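Local coordinates for probable manganase-dependent inorganic pyrophosphatase (Clostridium perfringens, PDB 3L31), which binds the inhibitor AMP through its regulatory CBS region and probably hydrolyses pyrophosphate to orthophosphate with the help of manganese, at residues N44-G49 and E222-V227; T57-D62 and L177-L182; T82-A87 and T167-F172. One frame throughout, in Å; residues are numbered along the deposited sequence. Where two conformers were deposited one is given.

How the contacts relate
Followed from the N terminus, the chain builds its first CBS domain, makes a DRTGG domain, and returns to build the second CBS domain, and the three contacts enclose one another like brackets. Contact 1 closes the longest loop, joining the hairpin turns of the two CBS domains across 172 intervening residues. Within it, contact 2 brings helix 53-61 of the first CBS domain against the 3-10 turn that follows helix 171-177. Contact 3, innermost, joins the end of helix 76-82 to the loop before helix 171-177. Contacts 2 and 3 touch through L177, S181 and T82, whereas contacts 1 and 3 lie on opposite sides of the chain's centre, their own centres about 36 Å apart.

Contact 1: N44-G49 and E222-V227; sequences NNHLLG and ENNKVV
In a Bateman module two CBS domains pair about an approximate twofold, and here their beta-hairpin turns meet, N45, H46 and L47 of the first domain facing N224, K225 and V226 of the second. The turns are built alike: an aspartate carboxylate oxygen, from D42 in one and D221 in the other, accepts two backbone N-H groups, and an asparagine with positive phi follows, N45 or N224. The likeness extends to the bonds across the gap, with one instructive difference. V226 N donates directly to N45 O at 3.1 Å, nearly straight at 169°. Its counterpart, from L47 N to N224 O, is spanned by a water that accepts from L47 N at 2.7 Å and donates to N224 O at 2.6 Å. The side-chain amide of N45 adds a second grip on V226: with CG anti to its own backbone N (chi1 -166°), N45 lies across the valine, and its ND2 gives a hydrogen to V226 O at 3.0 Å, tilted 24° from the carbonyl plane. The backbone N-H and C=O of V226 are thus both held by N45. Outside this polar pair, H46 extends its ring toward the other turn, CD2 coming 3.2 Å from N224 O while N224 CB lies in plane at the ring edge. K225 bends at chi2, and its NZ makes a weak hydrogen bond to N44 O, 3.3 Å long. On the inner side, L47 CB packs against V226 CG2 at 3.8 Å; the L47 side chain is about 7 Å from a bound AMP. Two CBS domains set side by side, with nucleotide bound close by, are the tandem arrangement of a Bateman module.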
ATOM      1  N   ASN A  44      13.772  25.415  -7.929  1.00 48.00           N
ATOM      2  CA  ASN A  44      15.124  26.022  -7.820  1.00 50.02           C
ATOM      3  C   ASN A  44      16.092  25.045  -7.151  1.00 49.03           C
ATOM      4  O   ASN A  44      17.212  25.384  -6.800  1.00 49.92           O
ATOM      5  CB  ASN A  44      15.115  27.333  -7.003  1.00 51.13           C
ATOM      6  CG  ASN A  44      14.236  28.397  -7.614  1.00 52.21           C
ATOM      7  OD1 ASN A  44      14.016  28.416  -8.823  1.00 57.06           O
ATOM      8  ND2 ASN A  44      13.712  29.281  -6.787  1.00 49.87           N
ATOM      9  N   ASN A  45      15.625  23.827  -6.953  1.00 47.96           N
ATOM     10  CA  ASN A  45      16.467  22.790  -6.375  1.00 47.15           C
ATOM     11  C   ASN A  45      16.894  23.106  -4.923  1.00 46.50           C
ATOM     12  O   ASN A  45      17.970  22.737  -4.485  1.00 46.62           O
ATOM     13  CB  ASN A  45      17.685  22.549  -7.277  1.00 48.75           C
ATOM     14  CG  ASN A  45      18.401  21.266  -6.927  1.00 51.03           C
ATOM     15  OD1 ASN A  45      17.759  20.246  -6.623  1.00 54.14           O
ATOM     16  ND2 ASN A  45      19.728  21.302  -6.921  1.00 55.08           N
ATOM     17  N   HIS A  46      16.019  23.773  -4.177  1.00 46.62           N
ATOM     18  CA  HIS A  46      16.143  23.898  -2.702  1.00 46.52           C
ATOM     19  C   HIS A  46      15.312  22.834  -1.974  1.00 45.17           C
ATOM     20  O   HIS A  46      14.209  22.450  -2.416  1.00 44.94           O
ATOM     21  CB  HIS A  46      15.685  25.283  -2.206  1.00 48.17           C
ATOM     22  CG  HIS A  46      16.627  26.398  -2.540  1.00 49.88           C
ATOM     23  ND1 HIS A  46      16.422  27.247  -3.603  1.00 51.38           N
ATOM     24  CD2 HIS A  46      17.778  26.807  -1.942  1.00 51.19           C
ATOM     25  CE1 HIS A  46      17.412  28.125  -3.653  1.00 52.40           C
ATOM     26  NE2 HIS A  46      18.239  27.886  -2.649  1.00 51.40           N
ATOM     27  N   LEU A  47      15.851  22.364  -0.857  1.00 44.19           N
ATOM     28  CA  LEU A  47      15.293  21.216  -0.154  1.00 42.40           C
ATOM     29  C   LEU A  47      13.910  21.492   0.377  1.00 41.77           C
ATOM     30  O   LEU A  47      13.693  22.377   1.171  1.00 43.58           O
ATOM     31  CB  LEU A  47      16.228  20.758   1.018  1.00 42.41           C
ATOM     32  CG  LEU A  47      15.819  19.568   1.883  1.00 40.83           C
ATOM     33  CD1 LEU A  47      15.758  18.224   1.065  1.00 38.17           C
ATOM     34  CD2 LEU A  47      16.730  19.420   3.098  1.00 38.20           C
ATOM     35  N   LEU A  48      12.975  20.669  -0.032  1.00 40.91           N
ATOM     36  CA  LEU A  48      11.645  20.699   0.542  1.00 40.15           C
ATOM     37  C   LEU A  48      11.370  19.547   1.529  1.00 38.82           C
ATOM     38  O   LEU A  48      10.574  19.688   2.429  1.00 38.93           O
ATOM     39  CB  LEU A  48      10.596  20.674  -0.575  1.00 40.14           C
ATOM     40  CG  LEU A  48      10.423  21.932  -1.435  1.00 41.47           C
ATOM     41  CD1 LEU A  48       9.329  21.765  -2.527  1.00 39.18           C
ATOM     42  CD2 LEU A  48      10.077  23.142  -0.562  1.00 40.87           C
ATOM     43  N   GLY A  49      11.990  18.384   1.374  1.00 38.31           N
ATOM     44  CA  GLY A  49      11.513  17.248   2.149  1.00 36.90           C
ATOM     45  C   GLY A  49      12.339  16.012   2.016  1.00 36.09           C
ATOM     46  O   GLY A  49      13.237  15.977   1.197  1.00 36.71           O
ATOM     47  N   GLU A 222      27.141  24.742  -1.012  1.00 66.60           N
ATOM     48  CA  GLU A 222      27.349  25.980  -0.249  1.00 68.76           C
ATOM     49  C   GLU A 222      26.372  27.073  -0.699  1.00 68.89           C
ATOM     50  O   GLU A 222      26.190  28.053  -0.006  1.00 70.01           O
ATOM     51  CB  GLU A 222      28.839  26.435  -0.261  1.00 71.04           C
ATOM     52  CG  GLU A 222      29.330  27.142  -1.539  1.00 75.99           C
ATOM     53  CD  GLU A 222      29.301  26.256  -2.780  1.00 78.76           C
ATOM     54  OE1 GLU A 222      29.212  25.009  -2.629  1.00 78.19           O
ATOM     55  OE2 GLU A 222      29.361  26.821  -3.909  1.00 83.73           O
ATOM     56  N   ASN A 223      25.701  26.844  -1.825  1.00 68.28           N
ATOM     57  CA  ASN A 223      24.628  27.728  -2.323  1.00 68.36           C
ATOM     58  C   ASN A 223      23.229  27.251  -1.953  1.00 65.98           C
ATOM     59  O   ASN A 223      22.211  27.691  -2.520  1.00 64.73           O
ATOM     60  CB  ASN A 223      24.732  27.889  -3.842  1.00 70.05           C
ATOM     61  CG  ASN A 223      26.045  28.513  -4.256  1.00 72.85           C
ATOM     62  OD1 ASN A 223      26.613  29.312  -3.520  1.00 72.32           O
ATOM     63  ND2 ASN A 223      26.539  28.137  -5.429  1.00 75.92           N
ATOM     64  N   ASN A 224      23.204  26.339  -0.986  1.00 63.99           N
ATOM     65  CA  ASN A 224      21.954  25.763  -0.473  1.00 62.18           C
ATOM     66  C   ASN A 224      21.200  24.842  -1.396  1.00 59.56           C
ATOM     67  O   ASN A 224      20.017  24.612  -1.183  1.00 57.95           O
ATOM     68  CB  ASN A 224      21.000  26.873  -0.055  1.00 63.68           C
ATOM     69  CG  ASN A 224      20.748  26.857   1.401  1.00 65.74           C
ATOM     70  OD1 ASN A 224      21.684  26.940   2.195  1.00 70.80           O
ATOM     71  ND2 ASN A 224      19.479  26.705   1.782  1.00 68.16           N
ATOM     72  N   LYS A 225      21.865  24.338  -2.428  1.00 59.25           N
ATOM     73  CA  LYS A 225      21.202  23.463  -3.403  1.00 58.27           C
ATOM     74  C   LYS A 225      21.452  21.989  -3.091  1.00 56.44           C
ATOM     75  O   LYS A 225      22.545  21.584  -2.658  1.00 56.39           O
ATOM     76  CB  LYS A 225      21.646  23.763  -4.837  1.00 60.10           C
ATOM     77  CG  LYS A 225      21.801  25.259  -5.189  1.00 62.24           C
ATOM     78  CD  LYS A 225      20.552  25.842  -5.881  1.00 61.81           C
ATOM     79  CE  LYS A 225      20.565  27.375  -5.889  1.00 63.02           C
ATOM     80  NZ  LYS A 225      19.395  27.882  -6.659  1.00 65.99           N
ATOM     81  N   VAL A 226      20.409  21.205  -3.311  1.00 54.28           N
ATOM     82  CA  VAL A 226      20.472  19.763  -3.108  1.00 53.37           C
ATOM     83  C   VAL A 226      21.357  19.085  -4.144  1.00 54.71           C
ATOM     84  O   VAL A 226      21.091  19.126  -5.343  1.00 56.28           O
ATOM     85  CB  VAL A 226      19.085  19.085  -3.128  1.00 51.16           C
ATOM     86  CG1 VAL A 226      19.269  17.601  -3.095  1.00 49.60           C
ATOM     87  CG2 VAL A 226      18.249  19.561  -1.949  1.00 48.48           C
ATOM     88  N   VAL A 227      22.384  18.410  -3.659  1.00 54.83           N
ATOM     89  CA  VAL A 227      23.359  17.819  -4.552  1.00 56.36           C
ATOM     90  C   VAL A 227      23.260  16.314  -4.612  1.00 55.62           C
ATOM     91  O   VAL A 227      23.754  15.666  -5.548  1.00 56.98           O
ATOM     92  CB  VAL A 227      24.781  18.234  -4.159  1.00 58.07           C
ATOM     93  CG1 VAL A 227      25.719  17.066  -4.314  1.00 58.15           C
ATOM     94  CG2 VAL A 227      25.197  19.450  -5.005  1.00 58.72           C
TER
HETATM   95  O   HOH W   1      18.133  23.402   0.156  1.00 46.65           O

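Contact 2: T57-D62 and L177-L182; sequences TATYMD and LIVQSL
T59 and Y60, neighbours on helix 53-61, press against V179, Q180 and L182 through carbon contacts, with no hydrogen bond crossing the interface. The T59 methyl does the touching on one side: CG2 meets L182 CD2 at 3.7 Å. On the other side, in the conformer of Y60 described here, V179 CG1 sits at the ring edge, in its plane, 3.8 Å from Y60 CD1 and as far from Y60 CE1. The phenol end continues across the chain of Q180, where Y60 OH lies 3.7 Å from Q180 CG.

The next shell explains how these groups are presented. T59 OG1 is bonded to N55 O within its own helix, which helps to hold the rotation that points the methyl at L182. Opposite, a 3-10 turn over V179-S181 shapes the chain after helix 171-177. I178 O accepts both S181 N and S181 OG from the same face of its plane, the hydroxyl bond being the shorter at 2.7 Å. Backbone hydrogen bonds between Q180 and K24 and between L182 and L23 tie this turn to the start of helix 23-31.

Further out lies the second subunit: its M61 packs on Q180, and the T57 hydroxyls of the two subunits are hydrogen-bonded to each other. A CBS helix thus serves the subunit interface on one side and the turn after helix 171-177 on another, as befits a Bateman dimer whose two CBS domains are separated in sequence by an inserted domain.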
ATOM      1  N   THR A  57       4.466   3.510   2.624  1.00 37.36           N
ATOM      2  CA  THR A  57       3.786   2.416   3.258  1.00 39.84           C
ATOM      3  C   THR A  57       2.744   2.893   4.296  1.00 41.22           C
ATOM      4  O   THR A  57       1.591   2.445   4.268  1.00 41.83           O
ATOM      5  CB  THR A  57       4.793   1.504   3.976  1.00 41.34           C
ATOM      6  OG1 THR A  57       5.915   1.259   3.121  1.00 43.29           O
ATOM      7  CG2 THR A  57       4.163   0.221   4.377  1.00 40.71           C
ATOM      8  N   ALA A  58       3.129   3.758   5.224  1.00 41.79           N
ATOM      9  CA  ALA A  58       2.118   4.265   6.170  1.00 43.73           C
ATOM     10  C   ALA A  58       0.900   4.787   5.423  1.00 44.16           C
ATOM     11  O   ALA A  58      -0.220   4.620   5.877  1.00 44.56           O
ATOM     12  CB  ALA A  58       2.661   5.337   7.122  1.00 43.30           C
ATOM     13  N   THR A  59       1.096   5.397   4.266  1.00 45.21           N
ATOM     14  CA  THR A  59      -0.050   5.998   3.564  1.00 47.03           C
ATOM     15  C   THR A  59      -1.082   4.958   3.122  1.00 50.06           C
ATOM     16  O   THR A  59      -2.293   5.211   3.121  1.00 49.49           O
ATOM     17  CB  THR A  59       0.371   6.841   2.359  1.00 45.76           C
ATOM     18  OG1 THR A  59       1.216   7.920   2.796  1.00 43.81           O
ATOM     19  CG2 THR A  59      -0.860   7.400   1.671  1.00 43.68           C
ATOM     20  N   TYR A  60      -0.609   3.779   2.758  0.50 52.21           N
ATOM     21  CA  TYR A  60      -1.513   2.688   2.400  0.50 54.17           C
ATOM     22  C   TYR A  60      -2.100   2.031   3.627  0.50 56.65           C
ATOM     23  O   TYR A  60      -3.305   1.860   3.744  0.50 57.32           O
ATOM     24  CB  TYR A  60      -0.769   1.638   1.602  0.50 54.51           C
ATOM     25  CG  TYR A  60      -0.114   2.223   0.398  0.50 54.07           C
ATOM     26  CD1 TYR A  60      -0.787   3.128  -0.399  0.50 53.99           C
ATOM     27  CD2 TYR A  60       1.169   1.874   0.057  0.50 54.13           C
ATOM     28  CE1 TYR A  60      -0.194   3.675  -1.500  0.50 53.97           C
ATOM     29  CE2 TYR A  60       1.770   2.407  -1.034  0.50 54.15           C
ATOM     30  CZ  TYR A  60       1.089   3.309  -1.816  0.50 53.66           C
ATOM     31  OH  TYR A  60       1.686   3.841  -2.932  0.50 53.42           O
ATOM     32  N   MET A  61      -1.228   1.671   4.547  1.00 58.73           N
ATOM     33  CA  MET A  61      -1.635   0.869   5.725  1.00 62.61           C
ATOM     34  C   MET A  61      -2.503   1.612   6.746  1.00 66.01           C
ATOM     35  O   MET A  61      -3.065   0.998   7.671  1.00 68.31           O
ATOM     36  CB  MET A  61      -0.391   0.332   6.472  1.00 63.47           C
ATOM     37  CG  MET A  61       0.631  -0.373   5.589  1.00 63.32           C
ATOM     38  SD  MET A  61      -0.060  -1.834   4.814  1.00 67.53           S
ATOM     39  CE  MET A  61      -0.290  -2.841   6.287  1.00 61.13           C
ATOM     40  N   ASP A  62      -2.584   2.929   6.615  1.00 67.84           N
ATOM     41  CA  ASP A  62      -3.218   3.771   7.651  1.00 70.63           C
ATOM     42  C   ASP A  62      -4.117   4.844   7.028  1.00 71.40           C
ATOM     43  O   ASP A  62      -3.726   6.025   6.919  1.00 71.80           O
ATOM     44  CB  ASP A  62      -2.150   4.463   8.526  1.00 71.14           C
ATOM     45  CG  ASP A  62      -1.299   3.484   9.309  1.00 72.97           C
ATOM     46  OD1 ASP A  62      -1.846   2.448   9.745  1.00 76.72           O
ATOM     47  OD2 ASP A  62      -0.091   3.753   9.518  1.00 71.34           O
ATOM     48  N   LEU A 177      -5.518   0.848  -6.719  1.00 34.19           N
ATOM     49  CA  LEU A 177      -4.505   1.647  -7.425  1.00 34.95           C
ATOM     50  C   LEU A 177      -4.597   3.117  -7.011  1.00 34.01           C
ATOM     51  O   LEU A 177      -3.585   3.824  -6.827  1.00 33.59           O
ATOM     52  CB  LEU A 177      -4.638   1.538  -8.967  1.00 34.38           C
ATOM     53  CG  LEU A 177      -4.008   0.293  -9.548  1.00 39.27           C
ATOM     54  CD1 LEU A 177      -4.399   0.041 -10.998  1.00 41.25           C
ATOM     55  CD2 LEU A 177      -2.456   0.405  -9.440  1.00 43.61           C
ATOM     56  N   ILE A 178      -5.817   3.598  -6.921  1.00 33.73           N
ATOM     57  CA  ILE A 178      -6.037   5.062  -6.910  1.00 34.21           C
ATOM     58  C   ILE A 178      -5.230   5.847  -5.865  1.00 35.21           C
ATOM     59  O   ILE A 178      -4.857   7.021  -6.088  1.00 34.33           O
ATOM     60  CB  ILE A 178      -7.538   5.405  -6.794  1.00 33.88           C
ATOM     61  CG1 ILE A 178      -7.794   6.852  -7.173  1.00 33.55           C
ATOM     62  CG2 ILE A 178      -8.093   5.072  -5.451  1.00 34.32           C
ATOM     63  CD1 ILE A 178      -9.249   6.950  -7.787  1.00 31.89           C
ATOM     64  N   VAL A 179      -4.934   5.194  -4.743  1.00 35.19           N
ATOM     65  CA  VAL A 179      -4.176   5.865  -3.684  1.00 35.63           C
ATOM     66  C   VAL A 179      -2.688   6.070  -4.048  1.00 34.39           C
ATOM     67  O   VAL A 179      -2.009   6.890  -3.469  1.00 33.02           O
ATOM     68  CB  VAL A 179      -4.396   5.217  -2.347  1.00 38.05           C
ATOM     69  CG1 VAL A 179      -3.401   5.769  -1.264  1.00 40.96           C
ATOM     70  CG2 VAL A 179      -5.855   5.509  -1.916  1.00 39.18           C
ATOM     71  N   GLN A 180      -2.241   5.407  -5.109  1.00 33.72           N
ATOM     72  CA  GLN A 180      -0.910   5.617  -5.663  1.00 33.65           C
ATOM     73  C   GLN A 180      -0.722   6.915  -6.411  1.00 32.73           C
ATOM     74  O   GLN A 180       0.417   7.269  -6.792  1.00 32.46           O
ATOM     75  CB  GLN A 180      -0.523   4.439  -6.580  1.00 34.58           C
ATOM     76  CG  GLN A 180      -0.556   3.187  -5.747  1.00 37.61           C
ATOM     77  CD  GLN A 180      -0.097   1.990  -6.486  1.00 41.28           C
ATOM     78  OE1 GLN A 180       0.622   2.098  -7.486  1.00 43.96           O
ATOM     79  NE2 GLN A 180      -0.536   0.807  -6.015  1.00 44.60           N
ATOM     80  N   SER A 181      -1.834   7.611  -6.590  1.00 31.58           N
ATOM     81  CA  SER A 181      -1.895   8.862  -7.334  1.00 31.83           C
ATOM     82  C   SER A 181      -1.321  10.010  -6.547  1.00 31.54           C
ATOM     83  O   SER A 181      -0.912  11.005  -7.118  1.00 31.26           O
ATOM     84  CB  SER A 181      -3.349   9.238  -7.613  1.00 31.80           C
ATOM     85  OG  SER A 181      -3.932   8.205  -8.340  1.00 35.64           O
ATOM     86  N   LEU A 182      -1.343   9.859  -5.228  1.00 31.74           N
ATOM     87  CA  LEU A 182      -1.055  10.977  -4.319  1.00 31.82           C
ATOM     88  C   LEU A 182       0.303  11.627  -4.593  1.00 31.45           C
ATOM     89  O   LEU A 182       1.287  10.928  -4.880  1.00 31.78           O
ATOM     90  CB  LEU A 182      -1.108  10.546  -2.837  1.00 32.13           C
ATOM     91  CG  LEU A 182      -2.391  10.682  -1.993  1.00 34.35           C
ATOM     92  CD1 LEU A 182      -3.665  10.385  -2.709  1.00 33.26           C
ATOM     93  CD2 LEU A 182      -2.256   9.722  -0.847  1.00 35.85           C
TER

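Contact 3: T82-A87 and T167-F172; sequences TLSAEA and TPHDSF
The hydroxyl of T167 bonds to L83 O and so joins an ST turn to a Schellman motif within the DRTGG domain, where the chain leaves strand 163-166. It donates to L83 O at 2.7 Å and accepts from H169 N at 3.1 Å, the latter bond defining the ST turn. L83 O in turn belongs to the Schellman motif that ends helix 76-82, with S84 at positive phi as its C-prime residue. With chi1 at 174°, OG1 stands anti to the backbone N and beside the carbonyl carbon, from where it serves both H169 N and L83 O, reaching the latter in the carbonyl plane, on a lone pair. A carbonyl at a helix C terminus, where backbone N-H donors run out, thereby gains a side-chain partner.

Around this bond lie van der Waals contacts. H169 CD2 approaches L83 O to 3.4 Å, and the ring of P168 turns its CD toward S84 O at 3.3 Å. A85 CB rests 4.1 Å from T167 CA, where the chain enters strand 86-89, antiparallel to strand 163-166. Away from the interface, L83 packs on I142 of the sheet and on A174 and L177 of helix 171-177, which D170 precedes as N-cap. The contact therefore joins the entry into the outer strand 86-89 with the exit from its partner, fastening the end of helix 76-82 to the T167-H169 loop that leads into helix 171-177.

One water bridges the segments: it lies in the plane of the H169 ring, 2.8 Å from H169 NE2, donates to T82 O, and is hydrogen-bonded to S84 OG.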
ATOM      1  N   THR A  82      -1.847   6.809 -13.018  1.00 32.43           N
ATOM      2  CA  THR A  82      -1.978   5.679 -12.119  1.00 30.80           C
ATOM      3  C   THR A  82      -2.994   4.630 -12.557  1.00 30.07           C
ATOM      4  O   THR A  82      -2.801   3.444 -12.284  1.00 29.78           O
ATOM      5  CB  THR A  82      -2.397   6.161 -10.726  1.00 31.40           C
ATOM      6  OG1 THR A  82      -1.453   7.132 -10.257  1.00 33.25           O
ATOM      7  CG2 THR A  82      -2.450   5.004  -9.768  1.00 29.85           C
ATOM      8  N   LEU A  83      -4.072   5.050 -13.229  1.00 28.19           N
ATOM      9  CA  LEU A  83      -5.118   4.127 -13.643  1.00 27.30           C
ATOM     10  C   LEU A  83      -4.938   3.727 -15.144  1.00 29.83           C
ATOM     11  O   LEU A  83      -5.790   3.044 -15.719  1.00 29.71           O
ATOM     12  CB  LEU A  83      -6.508   4.684 -13.392  1.00 25.45           C
ATOM     13  CG  LEU A  83      -6.917   4.935 -11.895  1.00 26.68           C
ATOM     14  CD1 LEU A  83      -8.254   5.556 -11.763  1.00 24.76           C
ATOM     15  CD2 LEU A  83      -6.941   3.602 -11.070  1.00 26.50           C
ATOM     16  N   SER A  84      -3.821   4.127 -15.740  1.00 30.51           N
ATOM     17  CA  SER A  84      -3.632   3.993 -17.185  1.00 33.13           C
ATOM     18  C   SER A  84      -4.917   4.366 -17.900  1.00 33.46           C
ATOM     19  O   SER A  84      -5.412   3.640 -18.709  1.00 33.63           O
ATOM     20  CB  SER A  84      -3.247   2.558 -17.572  1.00 34.31           C
ATOM     21  OG  SER A  84      -2.114   2.130 -16.818  1.00 35.70           O
ATOM     22  N   ALA A  85      -5.475   5.501 -17.543  1.00 33.10           N
ATOM     23  CA  ALA A  85      -6.802   5.854 -18.005  1.00 33.58           C
ATOM     24  C   ALA A  85      -6.769   6.907 -19.109  1.00 34.75           C
ATOM     25  O   ALA A  85      -5.798   7.565 -19.315  1.00 34.52           O
ATOM     26  CB  ALA A  85      -7.627   6.398 -16.779  1.00 31.10           C
ATOM     27  N   GLU A  86      -7.900   7.146 -19.719  1.00 36.04           N
ATOM     28  CA  GLU A  86      -8.011   8.256 -20.638  1.00 39.96           C
ATOM     29  C   GLU A  86      -9.282   9.072 -20.426  1.00 39.02           C
ATOM     30  O   GLU A  86     -10.384   8.516 -20.210  1.00 39.25           O
ATOM     31  CB  GLU A  86      -7.922   7.732 -22.084  1.00 43.15           C
ATOM     32  CG  GLU A  86      -8.812   8.453 -23.079  1.00 50.57           C
ATOM     33  CD  GLU A  86      -8.051   9.423 -23.984  1.00 60.89           C
ATOM     34  OE1 GLU A  86      -6.778   9.488 -23.877  1.00 67.53           O
ATOM     35  OE2 GLU A  86      -8.738  10.124 -24.791  1.00 63.66           O
ATOM     36  N   ALA A  87      -9.121  10.395 -20.490  1.00 39.61           N
ATOM     37  CA  ALA A  87     -10.257  11.342 -20.281  1.00 39.56           C
ATOM     38  C   ALA A  87     -11.159  11.511 -21.498  1.00 40.51           C
ATOM     39  O   ALA A  87     -10.681  11.743 -22.590  1.00 43.22           O
ATOM     40  CB  ALA A  87      -9.774  12.705 -19.804  1.00 38.93           C
ATOM     41  N   THR A 167     -10.744   3.659 -17.372  1.00 32.56           N
ATOM     42  CA  THR A 167      -9.567   2.811 -17.083  1.00 32.76           C
ATOM     43  C   THR A 167      -9.805   1.385 -17.604  1.00 33.95           C
ATOM     44  O   THR A 167     -10.919   0.934 -17.668  1.00 34.18           O
ATOM     45  CB  THR A 167      -9.203   2.762 -15.541  1.00 32.29           C
ATOM     46  OG1 THR A 167      -8.138   1.814 -15.304  1.00 33.94           O
ATOM     47  CG2 THR A 167     -10.384   2.400 -14.671  1.00 28.95           C
ATOM     48  N   PRO A 168      -8.754   0.664 -18.003  1.00 35.87           N
ATOM     49  CA  PRO A 168      -9.030  -0.730 -18.380  1.00 37.68           C
ATOM     50  C   PRO A 168      -9.275  -1.638 -17.135  1.00 37.50           C
ATOM     51  O   PRO A 168      -9.907  -2.694 -17.229  1.00 38.83           O
ATOM     52  CB  PRO A 168      -7.761  -1.143 -19.116  1.00 38.98           C
ATOM     53  CG  PRO A 168      -6.691  -0.281 -18.572  1.00 38.37           C
ATOM     54  CD  PRO A 168      -7.319   0.985 -18.077  1.00 36.37           C
ATOM     55  N   HIS A 169      -8.847  -1.176 -15.971  1.00 35.51           N
ATOM     56  CA  HIS A 169      -8.985  -1.987 -14.761  1.00 34.87           C
ATOM     57  C   HIS A 169     -10.442  -2.142 -14.300  1.00 33.49           C
ATOM     58  O   HIS A 169     -11.319  -1.382 -14.706  1.00 32.48           O
ATOM     59  CB  HIS A 169      -8.196  -1.374 -13.663  1.00 34.10           C
ATOM     60  CG  HIS A 169      -6.782  -1.079 -14.032  1.00 33.32           C
ATOM     61  ND1 HIS A 169      -5.873  -2.066 -14.293  1.00 36.47           N
ATOM     62  CD2 HIS A 169      -6.093   0.086 -14.076  1.00 35.39           C
ATOM     63  CE1 HIS A 169      -4.686  -1.527 -14.519  1.00 38.24           C
ATOM     64  NE2 HIS A 169      -4.790  -0.221 -14.385  1.00 36.51           N
ATOM     65  N   ASP A 170     -10.670  -3.172 -13.486  1.00 32.27           N
ATOM     66  CA  ASP A 170     -11.976  -3.442 -12.882  1.00 31.61           C
ATOM     67  C   ASP A 170     -12.156  -2.612 -11.579  1.00 29.37           C
ATOM     68  O   ASP A 170     -11.208  -2.002 -11.123  1.00 29.46           O
ATOM     69  CB  ASP A 170     -12.246  -4.976 -12.712  1.00 32.94           C
ATOM     70  CG  ASP A 170     -11.401  -5.644 -11.632  1.00 34.55           C
ATOM     71  OD1 ASP A 170     -10.347  -5.112 -11.187  1.00 34.54           O
ATOM     72  OD2 ASP A 170     -11.796  -6.773 -11.243  1.00 42.48           O
ATOM     73  N   SER A 171     -13.342  -2.544 -10.989  1.00 29.25           N
ATOM     74  CA  SER A 171     -13.496  -1.714  -9.742  1.00 29.31           C
ATOM     75  C   SER A 171     -12.539  -2.092  -8.599  1.00 28.66           C
ATOM     76  O   SER A 171     -12.021  -1.258  -7.930  1.00 28.78           O
ATOM     77  CB  SER A 171     -14.861  -1.863  -9.141  1.00 30.41           C
ATOM     78  OG  SER A 171     -15.869  -1.803 -10.080  1.00 32.05           O
ATOM     79  N   PHE A 172     -12.331  -3.367  -8.353  1.00 28.98           N
ATOM     80  CA  PHE A 172     -11.442  -3.763  -7.274  1.00 28.47           C
ATOM     81  C   PHE A 172     -10.071  -3.190  -7.514  1.00 28.65           C
ATOM     82  O   PHE A 172      -9.455  -2.620  -6.641  1.00 27.93           O
ATOM     83  CB  PHE A 172     -11.331  -5.302  -7.253  1.00 30.83           C
ATOM     84  CG  PHE A 172     -10.269  -5.833  -6.339  1.00 29.68           C
ATOM     85  CD1 PHE A 172     -10.386  -5.666  -4.956  1.00 27.53           C
ATOM     86  CD2 PHE A 172      -9.191  -6.550  -6.847  1.00 27.76           C
ATOM     87  CE1 PHE A 172      -9.445  -6.133  -4.084  1.00 27.21           C
ATOM     88  CE2 PHE A 172      -8.230  -7.077  -5.966  1.00 31.53           C
ATOM     89  CZ  PHE A 172      -8.347  -6.824  -4.574  1.00 33.20           C
TER
HETATM   90  O   HOH W   2      -2.508   1.395 -14.181  1.00 32.01           O